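Local atomic coordinates of putative isochorismatase hydrolase (Oleispira antarctica, PDB entry 3LQY), a protein that probably acts as an isochorismatase-like hydrolase, with a substrate and reaction that have not been established. Residues 8-12 with 43-47; 15-19 with 67-71; 141-146 with 177-183. One frame throughout, in Å; residues are numbered along the deposited sequence.

Contact 1 (8-12 with 43-47); sequences TALLL and LLAKF
Leu10 and Phe47 lie where strand 8-12 and helix 43-47 come nearest, with CA atoms 7.2 Å apart, and the two segments run roughly antiparallel at 149°. Their axes pass 9.6 Å from each other. Leu10 points at the helix and does most of the touching. Its CB sits almost exactly over the middle of the Phe47 ring, 3.5 Å from the centroid and only 4° off the ring normal, a CH-pi contact. The rim of the same ring reaches the strand backbone. Phe47 CE2 approaches Thr8 O at 3.3 Å, with the oxygen at the ring edge near its plane. The far end of Leu10 serves two other residues. Its CG is anti to the backbone N (chi1 171°), and from there the two methyls spread along the helix. CD2 rests on Leu44 CA at 3.5 Å, while CD1 meets Leu43 CB at 4.0 Å. Two residues on, Leu12 also points at the helix, and its CD2 touches Leu44 CG at 4.1 Å, the two side chains crossing at about a right angle. Val54 of the neighbouring strand also touches Phe47 and Leu12, and Val117 adds to the packing round Leu10. Helix 33-49 thus covers a strand inside the parallel sheet. It is the helix of a beta-alpha-beta crossover from strand 8-13 to strand 54-59 in the alpha/beta isochorismatase-like fold.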
loop_
_atom_site.group_PDB
_atom_site.type_symbol
_atom_site.label_atom_id
_atom_site.label_comp_id
_atom_site.label_asym_id
_atom_site.label_seq_id
_atom_site.Cartn_x
_atom_site.Cartn_y
_atom_site.Cartn_z
ATOM N N THR A 8 4.349 -11.641 10.150
ATOM C CA THR A 8 4.082 -10.965 8.888
ATOM C C THR A 8 2.823 -10.130 9.026
ATOM O O THR A 8 1.766 -10.633 9.406
ATOM C CB THR A 8 3.983 -11.962 7.702
ATOM O OG1 THR A 8 5.167 -12.782 7.673
ATOM C CG2 THR A 8 3.815 -11.217 6.368
ATOM N N ALA A 9 2.974 -8.837 8.724
ATOM C CA ALA A 9 1.907 -7.857 8.766
ATOM C C ALA A 9 1.469 -7.554 7.343
ATOM O O ALA A 9 2.305 -7.432 6.428
ATOM C CB ALA A 9 2.414 -6.587 9.422
ATOM N N LEU A 10 0.173 -7.431 7.120
ATOM C CA LEU A 10 -0.331 -6.874 5.852
ATOM C C LEU A 10 -0.360 -5.361 6.005
ATOM O O LEU A 10 -0.891 -4.830 6.982
ATOM C CB LEU A 10 -1.692 -7.450 5.487
ATOM C CG LEU A 10 -2.512 -6.868 4.324
ATOM C CD1 LEU A 10 -1.914 -7.335 2.953
ATOM C CD2 LEU A 10 -3.982 -7.282 4.546
ATOM N N LEU A 11 0.281 -4.683 5.055
ATOM C CA LEU A 11 0.494 -3.241 5.102
ATOM C C LEU A 11 -0.185 -2.635 3.905
ATOM O O LEU A 11 0.237 -2.830 2.744
ATOM C CB LEU A 11 1.978 -2.908 5.096
ATOM C CG LEU A 11 2.423 -1.468 5.356
ATOM C CD1 LEU A 11 1.905 -0.963 6.667
ATOM C CD2 LEU A 11 3.945 -1.409 5.350
ATOM N N LEU A 12 -1.239 -1.891 4.170
ATOM C CA LEU A 12 -2.018 -1.343 3.111
ATOM C C LEU A 12 -1.688 0.129 3.008
ATOM O O LEU A 12 -1.954 0.916 3.923
ATOM C CB LEU A 12 -3.518 -1.550 3.413
ATOM C CG LEU A 12 -3.929 -3.014 3.727
ATOM C CD1 LEU A 12 -3.825 -3.387 5.227
ATOM C CD2 LEU A 12 -5.334 -3.321 3.201
ATOM N N LEU A 43 -6.909 -10.216 0.425
ATOM C CA LEU A 43 -5.794 -10.393 1.383
ATOM C C LEU A 43 -6.174 -9.964 2.790
ATOM O O LEU A 43 -5.915 -10.656 3.785
ATOM C CB LEU A 43 -4.541 -9.599 0.920
ATOM C CG LEU A 43 -3.705 -10.352 -0.100
ATOM C CD1 LEU A 43 -2.870 -9.438 -1.028
ATOM C CD2 LEU A 43 -2.784 -11.316 0.649
ATOM N N LEU A 44 -6.863 -8.843 2.867
ATOM C CA LEU A 44 -7.340 -8.320 4.143
ATOM C C LEU A 44 -8.151 -9.364 4.915
ATOM O O LEU A 44 -8.030 -9.511 6.147
ATOM C CB LEU A 44 -8.267 -7.140 3.883
ATOM C CG LEU A 44 -8.065 -5.907 4.764
ATOM C CD1 LEU A 44 -9.250 -5.092 4.622
ATOM C CD2 LEU A 44 -7.780 -6.183 6.226
ATOM N N ALA A 45 -9.016 -10.050 4.170
ATOM C CA ALA A 45 -9.928 -11.037 4.738
ATOM C C ALA A 45 -9.154 -12.260 5.231
ATOM O O ALA A 45 -9.465 -12.826 6.282
ATOM C CB ALA A 45 -11.003 -11.450 3.705
ATOM N N LYS A 46 -8.157 -12.681 4.462
ATOM C CA LYS A 46 -7.299 -13.804 4.856
ATOM C C LYS A 46 -6.533 -13.527 6.165
ATOM O O LYS A 46 -6.501 -14.368 7.052
ATOM C CB LYS A 46 -6.334 -14.155 3.716
ATOM C CG LYS A 46 -5.552 -15.488 3.919
ATOM C CD LYS A 46 -6.485 -16.668 4.262
ATOM C CE LYS A 46 -5.904 -17.993 3.853
ATOM N NZ LYS A 46 -6.895 -19.088 3.915
ATOM N N PHE A 47 -5.936 -12.344 6.286
ATOM C CA PHE A 47 -5.124 -11.979 7.469
ATOM C C PHE A 47 -5.983 -11.968 8.734
ATOM O O PHE A 47 -5.589 -12.540 9.772
ATOM C CB PHE A 47 -4.396 -10.615 7.264
ATOM C CG PHE A 47 -2.997 -10.747 6.715
ATOM C CD1 PHE A 47 -2.780 -11.120 5.386
ATOM C CD2 PHE A 47 -1.893 -10.523 7.536
ATOM C CE1 PHE A 47 -1.426 -11.268 4.867
ATOM C CE2 PHE A 47 -0.546 -10.666 7.031
ATOM C CZ PHE A 47 -0.338 -11.060 5.715
#

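Contact 2 (15-19 with 67-71)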
loop_
_atom_site.group_PDB
_atom_site.type_symbol
_atom_site.label_atom_id
_atom_site.label_comp_id
_atom_site.label_asym_id
_atom_site.label_seq_id
_atom_site.Cartn_x
_atom_site.Cartn_y
_atom_site.Cartn_z
ATOM N N PHE A 15 -5.025 3.239 0.354
ATOM C CA PHE A 15 -6.159 2.906 -0.487
ATOM C C PHE A 15 -7.265 3.926 -0.135
ATOM O O PHE A 15 -8.231 3.601 0.545
ATOM C CB PHE A 15 -6.639 1.465 -0.239
ATOM C CG PHE A 15 -6.089 0.434 -1.191
ATOM C CD1 PHE A 15 -6.252 0.570 -2.563
ATOM C CD2 PHE A 15 -5.476 -0.704 -0.715
ATOM C CE1 PHE A 15 -5.830 -0.377 -3.419
ATOM C CE2 PHE A 15 -5.034 -1.680 -1.579
ATOM C CZ PHE A 15 -5.193 -1.516 -2.948
ATOM N N GLN A 16 -7.063 5.183 -0.540
ATOM C CA GLN A 16 -7.887 6.302 -0.170
ATOM C C GLN A 16 -8.768 6.751 -1.319
ATOM O O GLN A 16 -8.451 6.577 -2.495
ATOM C CB GLN A 16 -7.024 7.450 0.337
ATOM C CG GLN A 16 -6.335 7.122 1.644
ATOM C CD GLN A 16 -5.190 8.050 1.917
ATOM O OE1 GLN A 16 -4.029 7.665 1.729
ATOM N NE2 GLN A 16 -5.473 9.257 2.338
ATOM N N ASN A 17 -9.944 7.273 -0.950
ATOM C CA ASN A 17 -10.970 7.606 -1.920
ATOM C C ASN A 17 -10.528 8.401 -3.130
ATOM O O ASN A 17 -10.949 8.114 -4.267
ATOM C CB ASN A 17 -12.092 8.376 -1.219
ATOM C CG ASN A 17 -12.976 7.472 -0.368
ATOM O OD1 ASN A 17 -13.220 6.318 -0.718
ATOM N ND2 ASN A 17 -13.447 7.991 0.757
ATOM N N ASP A 18 -9.726 9.441 -2.924
ATOM C CA ASP A 18 -9.245 10.251 -4.099
ATOM C C ASP A 18 -8.582 9.495 -5.249
ATOM O O ASP A 18 -8.433 10.045 -6.355
ATOM C CB ASP A 18 -8.327 11.421 -3.670
ATOM C CG ASP A 18 -9.083 12.640 -3.114
ATOM O OD1 ASP A 18 -10.234 12.889 -3.529
ATOM O OD2 ASP A 18 -8.533 13.354 -2.227
ATOM N N TYR A 19 -8.176 8.260 -4.987
ATOM C CA TYR A 19 -7.555 7.396 -5.984
ATOM C C TYR A 19 -8.488 6.596 -6.857
ATOM O O TYR A 19 -8.088 6.086 -7.875
ATOM C CB TYR A 19 -6.555 6.430 -5.314
ATOM C CG TYR A 19 -5.220 7.021 -4.873
ATOM C CD1 TYR A 19 -4.721 8.177 -5.449
ATOM C CD2 TYR A 19 -4.440 6.368 -3.927
ATOM C CE1 TYR A 19 -3.460 8.659 -5.122
ATOM C CE2 TYR A 19 -3.161 6.840 -3.551
ATOM C CZ TYR A 19 -2.693 8.007 -4.156
ATOM O OH TYR A 19 -1.469 8.490 -3.783
ATOM N N PRO A 67 -3.389 19.305 -3.662
ATOM C CA PRO A 67 -4.054 18.828 -4.875
ATOM C C PRO A 67 -5.042 17.682 -4.659
ATOM O O PRO A 67 -6.020 17.581 -5.389
ATOM C CB PRO A 67 -2.891 18.343 -5.751
ATOM C CG PRO A 67 -1.846 17.981 -4.774
ATOM C CD PRO A 67 -1.954 18.955 -3.661
ATOM N N PHE A 68 -4.747 16.822 -3.697
ATOM C CA PHE A 68 -5.583 15.685 -3.346
ATOM C C PHE A 68 -5.230 15.328 -1.916
ATOM O O PHE A 68 -4.271 15.885 -1.355
ATOM C CB PHE A 68 -5.401 14.495 -4.301
ATOM C CG PHE A 68 -3.990 13.930 -4.371
ATOM C CD1 PHE A 68 -2.966 14.640 -4.982
ATOM C CD2 PHE A 68 -3.714 12.663 -3.888
ATOM C CE1 PHE A 68 -1.667 14.095 -5.055
ATOM C CE2 PHE A 68 -2.428 12.097 -4.000
ATOM C CZ PHE A 68 -1.422 12.821 -4.548
ATOM N N PHE A 69 -5.969 14.404 -1.329
ATOM C CA PHE A 69 -5.792 14.052 0.072
ATOM C C PHE A 69 -5.742 15.276 0.968
ATOM O O PHE A 69 -4.873 15.417 1.823
ATOM C CB PHE A 69 -4.587 13.160 0.292
ATOM C CG PHE A 69 -4.651 11.845 -0.440
ATOM C CD1 PHE A 69 -5.866 11.294 -0.819
ATOM C CD2 PHE A 69 -3.489 11.086 -0.653
ATOM C CE1 PHE A 69 -5.912 10.068 -1.469
ATOM C CE2 PHE A 69 -3.562 9.872 -1.297
ATOM C CZ PHE A 69 -4.767 9.353 -1.681
ATOM N N LEU A 70 -6.770 16.110 0.819
ATOM C CA LEU A 70 -6.872 17.314 1.615
ATOM C C LEU A 70 -7.037 16.853 3.031
ATOM O O LEU A 70 -7.679 15.834 3.288
ATOM C CB LEU A 70 -8.017 18.201 1.156
ATOM C CG LEU A 70 -7.632 19.164 0.022
ATOM C CD1 LEU A 70 -7.288 18.434 -1.271
ATOM C CD2 LEU A 70 -8.739 20.144 -0.234
ATOM N N PRO A 71 -6.412 17.570 3.963
ATOM C CA PRO A 71 -6.469 17.095 5.327
ATOM C C PRO A 71 -7.903 17.242 5.922
ATOM O O PRO A 71 -8.565 18.295 5.783
ATOM C CB PRO A 71 -5.402 17.950 6.016
ATOM C CG PRO A 71 -5.506 19.274 5.299
ATOM C CD PRO A 71 -5.756 18.885 3.861
HETATM O O HOH W 1 -9.158 15.503 -0.711
#
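Tyr19, Phe68 and Phe69 form an aromatic cluster between two loops, one following strand 8-13 and the other following strand 54-59. Phe69 is its centre. Over one face of its ring sits Phe68 CD2, 3.5 Å above the plane and over the centre. Phe68 gets there because its CG stands between its backbone N and carbonyl carbon (chi1 60°), which lays the ring over that of the next residue. The opposite face takes the side-chain amide of Gln16. Amide and ring are stacked with their planes 11° apart, and Gln16 NE2 is 3.7 Å above the ring plane. This amide is anchored from outside: NE2 donates to Ala76 O and His59 O. Tyr19 closes the far end of Phe69. The pair is edge-to-face, planes at 64°, with Phe69 CZ 3.4 Å above the middle of the Tyr19 ring. Tyr19 and Phe68 meet only rim to rim, and Tyr19 OH lies 3.7 Å from Phe68 CE2, near the plane of the Phe68 ring. A serine in place of Tyr19 would take away the phenol ring, and the CZ edge of Phe69 would probably lose the face it abuts and be freer to shift. Asp18 joins the contact by both its CB and its carboxylate. Its CB lies 3.5 Å from Phe69 CE1, and its OD1 accepts a bond from Lys27 N. Asp18 OD2 accepts the backbone N-H of Phe69 at 2.9 Å, on its anti side and somewhat out of the carboxylate plane. The same OD2 receives a hydrogen bond from a water at 2.7 Å, and that water in turn accepts from Leu70 N.

Contact 3 (141-146 with 177-183); sequences CAVAHD and YANVASA
Ala142 to Ala144 pair in parallel with Asn179 to Ala181, and the hydrogen bonds run from Cys141 to His145. Cys141 O accepts Asn179 N, and Val143 N donates back to Asn179 O. Val143 O then takes Ala181 N at 3.1 Å, and His145 N reaches Ala181 O at 3.0 Å. Side chains alternate. Val143 and Val180 share a face with Met170 of helix 162-173. Val143 CG2 meets Ala178 CB at 3.8 Å. Ala142, Ala144, Asn179 and Ala181 go to the other face, where all four touch Leu186. Strand 179-181 is an edge strand of the chain's parallel sheet in the alpha/beta isochorismatase-like fold, next to strand 140-149. Past the ladder the chain turns at His145 and Asp146, and both side chains swing towards the partner segment. His145 CG lies between the backbone N and the carbonyl carbon (chi1 59°). This sets the ring obliquely against the peptide after Ala181, with His145 CD2 3.2 Å from Ala181 O. His145 CB packs on Val180 CG1 at 3.7 Å. Asp146 has the same kind of first torsion (chi1 55°), which turns its carboxylate to the start of helix 183-187. Asp146 OD1 accepts Ala183 N at 2.9 Å through its syn lone pair, in a nearly straight bond of 176°. Ser182 is the N-cap residue of this helix, and its OG accepts Asp184 N. A water lies 2.7 Å from Asp146 OD2 and donates to it; the same water is hydrogen-bonded to Ser182 OG.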
loop_
_atom_site.group_PDB
_atom_site.type_symbol
_atom_site.label_atom_id
_atom_site.label_comp_id
_atom_site.label_asym_id
_atom_site.label_seq_id
_atom_site.Cartn_x
_atom_site.Cartn_y
_atom_site.Cartn_z
ATOM N N CYS A 141 10.174 -8.549 2.487
ATOM C CA CYS A 141 9.015 -7.915 1.894
ATOM C C CYS A 141 8.466 -8.776 0.786
ATOM O O CYS A 141 9.228 -9.432 0.039
ATOM C CB CYS A 141 9.412 -6.565 1.299
ATOM S SG CYS A 141 9.988 -5.361 2.491
ATOM N N ALA A 142 7.145 -8.731 0.666
ATOM C CA ALA A 142 6.466 -9.216 -0.509
ATOM C C ALA A 142 5.539 -8.101 -0.958
ATOM O O ALA A 142 5.139 -7.258 -0.152
ATOM C CB ALA A 142 5.688 -10.483 -0.186
ATOM N N VAL A 143 5.176 -8.130 -2.233
ATOM C CA VAL A 143 4.304 -7.145 -2.822
ATOM C C VAL A 143 3.307 -7.934 -3.647
ATOM O O VAL A 143 3.694 -8.766 -4.478
ATOM C CB VAL A 143 5.087 -6.091 -3.672
ATOM C CG1 VAL A 143 4.153 -5.060 -4.250
ATOM C CG2 VAL A 143 6.191 -5.414 -2.850
ATOM N N ALA A 144 2.005 -7.709 -3.366
ATOM C CA ALA A 144 0.982 -8.365 -4.130
ATOM C C ALA A 144 0.757 -7.483 -5.346
ATOM O O ALA A 144 0.142 -6.449 -5.254
ATOM C CB ALA A 144 -0.293 -8.526 -3.313
ATOM N N HIS A 145 1.237 -7.907 -6.493
ATOM C CA HIS A 145 1.329 -6.984 -7.633
ATOM C C HIS A 145 -0.025 -6.559 -8.191
ATOM O O HIS A 145 -0.169 -5.455 -8.724
ATOM C CB HIS A 145 2.198 -7.569 -8.748
ATOM C CG HIS A 145 1.711 -8.874 -9.289
ATOM N ND1 HIS A 145 0.692 -8.968 -10.212
ATOM C CD2 HIS A 145 2.138 -10.144 -9.072
ATOM C CE1 HIS A 145 0.486 -10.242 -10.513
ATOM N NE2 HIS A 145 1.350 -10.975 -9.834
ATOM N N ASP A 146 -1.024 -7.435 -8.064
ATOM C CA ASP A 146 -2.367 -7.147 -8.561
ATOM C C ASP A 146 -3.227 -6.409 -7.527
ATOM O O ASP A 146 -4.405 -6.136 -7.794
ATOM C CB ASP A 146 -3.052 -8.411 -9.108
ATOM C CG ASP A 146 -3.110 -9.554 -8.105
ATOM O OD1 ASP A 146 -2.460 -9.512 -7.054
ATOM O OD2 ASP A 146 -3.799 -10.530 -8.394
ATOM N N TYR A 177 14.368 -6.543 -4.095
ATOM C CA TYR A 177 13.821 -6.056 -2.850
ATOM C C TYR A 177 12.685 -6.894 -2.282
ATOM O O TYR A 177 12.448 -6.830 -1.073
ATOM C CB TYR A 177 13.281 -4.685 -3.080
ATOM C CG TYR A 177 14.303 -3.595 -3.259
ATOM C CD1 TYR A 177 14.605 -3.109 -4.519
ATOM C CD2 TYR A 177 14.925 -3.013 -2.165
ATOM C CE1 TYR A 177 15.445 -2.054 -4.674
ATOM C CE2 TYR A 177 15.748 -1.962 -2.307
ATOM C CZ TYR A 177 16.011 -1.468 -3.582
ATOM O OH TYR A 177 16.813 -0.361 -3.769
ATOM N N ALA A 178 11.927 -7.615 -3.112
ATOM C CA ALA A 178 10.746 -8.289 -2.562
ATOM C C ALA A 178 10.331 -9.522 -3.346
ATOM O O ALA A 178 10.701 -9.697 -4.493
ATOM C CB ALA A 178 9.545 -7.255 -2.437
ATOM N N ASN A 179 9.596 -10.415 -2.678
ATOM C CA ASN A 179 8.765 -11.400 -3.383
ATOM C C ASN A 179 7.493 -10.751 -3.945
ATOM O O ASN A 179 6.580 -10.414 -3.209
ATOM C CB ASN A 179 8.359 -12.588 -2.475
ATOM C CG ASN A 179 7.587 -13.661 -3.239
ATOM O OD1 ASN A 179 7.916 -13.954 -4.391
ATOM N ND2 ASN A 179 6.568 -14.255 -2.604
ATOM N N VAL A 180 7.442 -10.661 -5.265
ATOM C CA VAL A 180 6.350 -10.065 -6.005
ATOM C C VAL A 180 5.546 -11.222 -6.571
ATOM O O VAL A 180 6.060 -12.087 -7.307
ATOM C CB VAL A 180 6.842 -9.120 -7.117
ATOM C CG1 VAL A 180 5.682 -8.549 -7.924
ATOM C CG2 VAL A 180 7.721 -7.972 -6.514
ATOM N N ALA A 181 4.288 -11.277 -6.171
ATOM C CA ALA A 181 3.437 -12.399 -6.460
ATOM C C ALA A 181 1.983 -11.936 -6.410
ATOM O O ALA A 181 1.693 -10.826 -5.945
ATOM C CB ALA A 181 3.678 -13.480 -5.426
ATOM N N SER A 182 1.080 -12.793 -6.884
ATOM C CA SER A 182 -0.360 -12.505 -6.918
ATOM C C SER A 182 -0.927 -12.521 -5.502
ATOM O O SER A 182 -0.416 -13.228 -4.626
ATOM C CB SER A 182 -1.057 -13.589 -7.777
ATOM O OG SER A 182 -2.454 -13.528 -7.713
ATOM N N ALA A 183 -1.957 -11.696 -5.265
ATOM C CA ALA A 183 -2.793 -11.851 -4.065
ATOM C C ALA A 183 -3.126 -13.320 -3.837
ATOM O O ALA A 183 -2.932 -13.855 -2.738
ATOM C CB ALA A 183 -4.102 -11.028 -4.190
HETATM O O HOH W 2 12.504 -8.392 0.974
HETATM O O HOH W 3 -4.610 -12.631 -6.860
#

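Contacts 1 and 3 belong to the same parallel sheet, their centres about 12 Å apart, and they meet through Leu43. Leu43 CD1 touches Ala144 CB at 3.6 Å and Ala183 CB at 3.7 Å, so helix 33-49 packs against both the strand and the helix start of contact 3. Contacts 1 and 2 interleave along the chain, segment 15-19 coming just after 8-12, yet the two centres are about 22 Å apart, on opposite sides of the chain's centre. Contact 3 lies about 24 Å from contact 2, centre to centre. Tyr19 of contact 2 also touches Ala121 and Met122, just ahead in sequence of Cys126, which is oxidised to 3-sulfinoalanine in this crystal.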